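Local structure of Ras GTPase-activating-like protein IQGAP2 (Homo sapiens, 5CJP) at residues V183-K186 / V187-S190. The protein probably acts as a scaffold that binds Rho-family GTPases such as Cdc42 through a GAP-related domain, without speeding their GTP hydrolysis. Sequence-based numbering, arbitrary orientation.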
ATOM      1  N   VAL E 183      26.797 -32.665   6.169  1.00 54.01           N
ATOM      2  CA  VAL E 183      25.808 -31.592   6.088  1.00 52.28           C
ATOM      3  C   VAL E 183      24.453 -32.153   5.704  1.00 52.28           C
ATOM      4  O   VAL E 183      23.429 -31.707   6.193  1.00 52.79           O
ATOM      5  CB  VAL E 183      26.192 -30.524   5.061  1.00 51.40           C
ATOM      6  CG1 VAL E 183      26.718 -29.310   5.774  1.00 52.87           C
ATOM      7  CG2 VAL E 183      27.242 -31.041   4.125  1.00 52.49           C
ATOM      8  N   THR E 184      24.457 -33.152   4.834  1.00 51.11           N
ATOM      9  CA  THR E 184      23.222 -33.769   4.394  1.00 49.58           C
ATOM     10  C   THR E 184      22.470 -34.389   5.552  1.00 53.21           C
ATOM     11  O   THR E 184      21.255 -34.228   5.661  1.00 53.31           O
ATOM     12  CB  THR E 184      23.486 -34.869   3.355  1.00 46.32           C
ATOM     13  OG1 THR E 184      24.127 -34.297   2.216  1.00 42.15           O
ATOM     14  CG2 THR E 184      22.193 -35.525   2.919  1.00 37.71           C
ATOM     15  N   ASP E 185      23.188 -35.107   6.413  1.00 56.35           N
ATOM     16  CA  ASP E 185      22.557 -35.768   7.550  1.00 57.70           C
ATOM     17  C   ASP E 185      21.909 -34.728   8.458  1.00 57.65           C
ATOM     18  O   ASP E 185      20.847 -34.976   9.036  1.00 56.50           O
ATOM     19  CB  ASP E 185      23.571 -36.611   8.340  1.00 59.79           C
ATOM     20  CG  ASP E 185      22.911 -37.773   9.088  1.00 60.36           C
ATOM     21  OD1 ASP E 185      23.358 -38.095  10.206  1.00 60.16           O
ATOM     22  OD2 ASP E 185      21.949 -38.379   8.553  1.00 60.85           O
ATOM     23  N   LYS E 186      22.540 -33.561   8.584  1.00 57.27           N
ATOM     24  CA  LYS E 186      21.967 -32.498   9.397  1.00 54.97           C
ATOM     25  C   LYS E 186      20.631 -32.075   8.781  1.00 53.13           C
ATOM     26  O   LYS E 186      19.624 -31.994   9.478  1.00 54.12           O
ATOM     27  CB  LYS E 186      22.919 -31.305   9.481  1.00 57.20           C
ATOM     28  CG  LYS E 186      24.136 -31.562  10.363  1.00 58.50           C
ATOM     29  CD  LYS E 186      24.894 -30.295  10.703  1.00 60.86           C
ATOM     30  CE  LYS E 186      25.975 -30.601  11.739  1.00 66.45           C
ATOM     31  NZ  LYS E 186      26.765 -29.403  12.165  1.00 67.44           N
ATOM     32  N   VAL E 187      20.609 -31.828   7.474  1.00 49.11           N
ATOM     33  CA  VAL E 187      19.376 -31.440   6.801  1.00 46.57           C
ATOM     34  C   VAL E 187      18.311 -32.516   6.960  1.00 46.45           C
ATOM     35  O   VAL E 187      17.191 -32.245   7.374  1.00 44.65           O
ATOM     36  CB  VAL E 187      19.592 -31.229   5.298  1.00 44.61           C
ATOM     37  CG1 VAL E 187      18.259 -31.042   4.619  1.00 42.88           C
ATOM     38  CG2 VAL E 187      20.489 -30.022   5.059  1.00 43.00           C
ATOM     39  N   LEU E 188      18.681 -33.740   6.618  1.00 47.03           N
ATOM     40  CA  LEU E 188      17.792 -34.876   6.703  1.00 48.11           C
ATOM     41  C   LEU E 188      17.141 -35.035   8.064  1.00 48.95           C
ATOM     42  O   LEU E 188      15.939 -35.261   8.158  1.00 51.84           O
ATOM     43  CB  LEU E 188      18.552 -36.150   6.361  1.00 49.45           C
ATOM     44  CG  LEU E 188      17.788 -37.443   6.614  1.00 52.04           C
ATOM     45  CD1 LEU E 188      16.560 -37.464   5.703  1.00 53.48           C
ATOM     46  CD2 LEU E 188      18.686 -38.651   6.367  1.00 50.93           C
ATOM     47  N   ASN E 189      17.920 -34.931   9.127  1.00 50.01           N
ATOM     48  CA  ASN E 189      17.352 -35.098  10.458  1.00 51.34           C
ATOM     49  C   ASN E 189      16.340 -34.006  10.817  1.00 52.24           C
ATOM     50  O   ASN E 189      15.345 -34.284  11.491  1.00 50.76           O
ATOM     51  CB  ASN E 189      18.473 -35.184  11.507  1.00 53.12           C
ATOM     52  CG  ASN E 189      19.217 -36.533  11.467  1.00 53.06           C
ATOM     53  OD1 ASN E 189      20.379 -36.619  11.863  1.00 53.66           O
ATOM     54  ND2 ASN E 189      18.542 -37.584  11.004  1.00 52.43           N
ATOM     55  N   SER E 190      16.579 -32.776  10.363  1.00 52.28           N
ATOM     56  CA  SER E 190      15.651 -31.684  10.638  1.00 54.50           C
ATOM     57  C   SER E 190      14.309 -32.049  10.018  1.00 53.77           C
ATOM     58  O   SER E 190      13.258 -31.963  10.663  1.00 54.79           O
ATOM     59  CB  SER E 190      16.140 -30.386  10.005  1.00 58.40           C
ATOM     60  OG  SER E 190      17.476 -30.111  10.375  1.00 65.73           O
TER
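S190 turns its side chain back along the helix onto the carbonyl of K186, one turn earlier. S190 CB stands 3.9 Å from K186 O, and chi1 of -52° sets S190 OG anti to its own carbonyl carbon, beside its backbone N, which brings S190 OG within 3.0 Å of K186 O. OG gives its proton to that oxygen, 31° off the carbonyl plane, while S190 N reaches K186 O from the other face in a longer bond of 3.3 Å. Two donors therefore grip one acceptor, and an alanine here would probably leave K186 O with the longer backbone bond as its one tie to this residue. Before it, V187 N, L188 N and N189 N bond to the carbonyls of V183, T184 and D185; L188 N to T184 O, 2.8 Å, is nearly straight. Among side chains, D185 OD2 lies 3.9 Å from L188 CD2 and has a weak hydrogen bond to Y296 OH, while the D185 carboxylate is turned 61° from the N189 amide. T184 OG1 bonds back to L180 O. V183 and V187 pack on helix 111-123, whereas T184 and L188 lean on Y296 of helix 294-311. This is regular amphipathic alpha-helix with a serine hydroxyl bonded back to the i-4 carbonyl, part of helix 167-193 in the all-helical GAP-related fold.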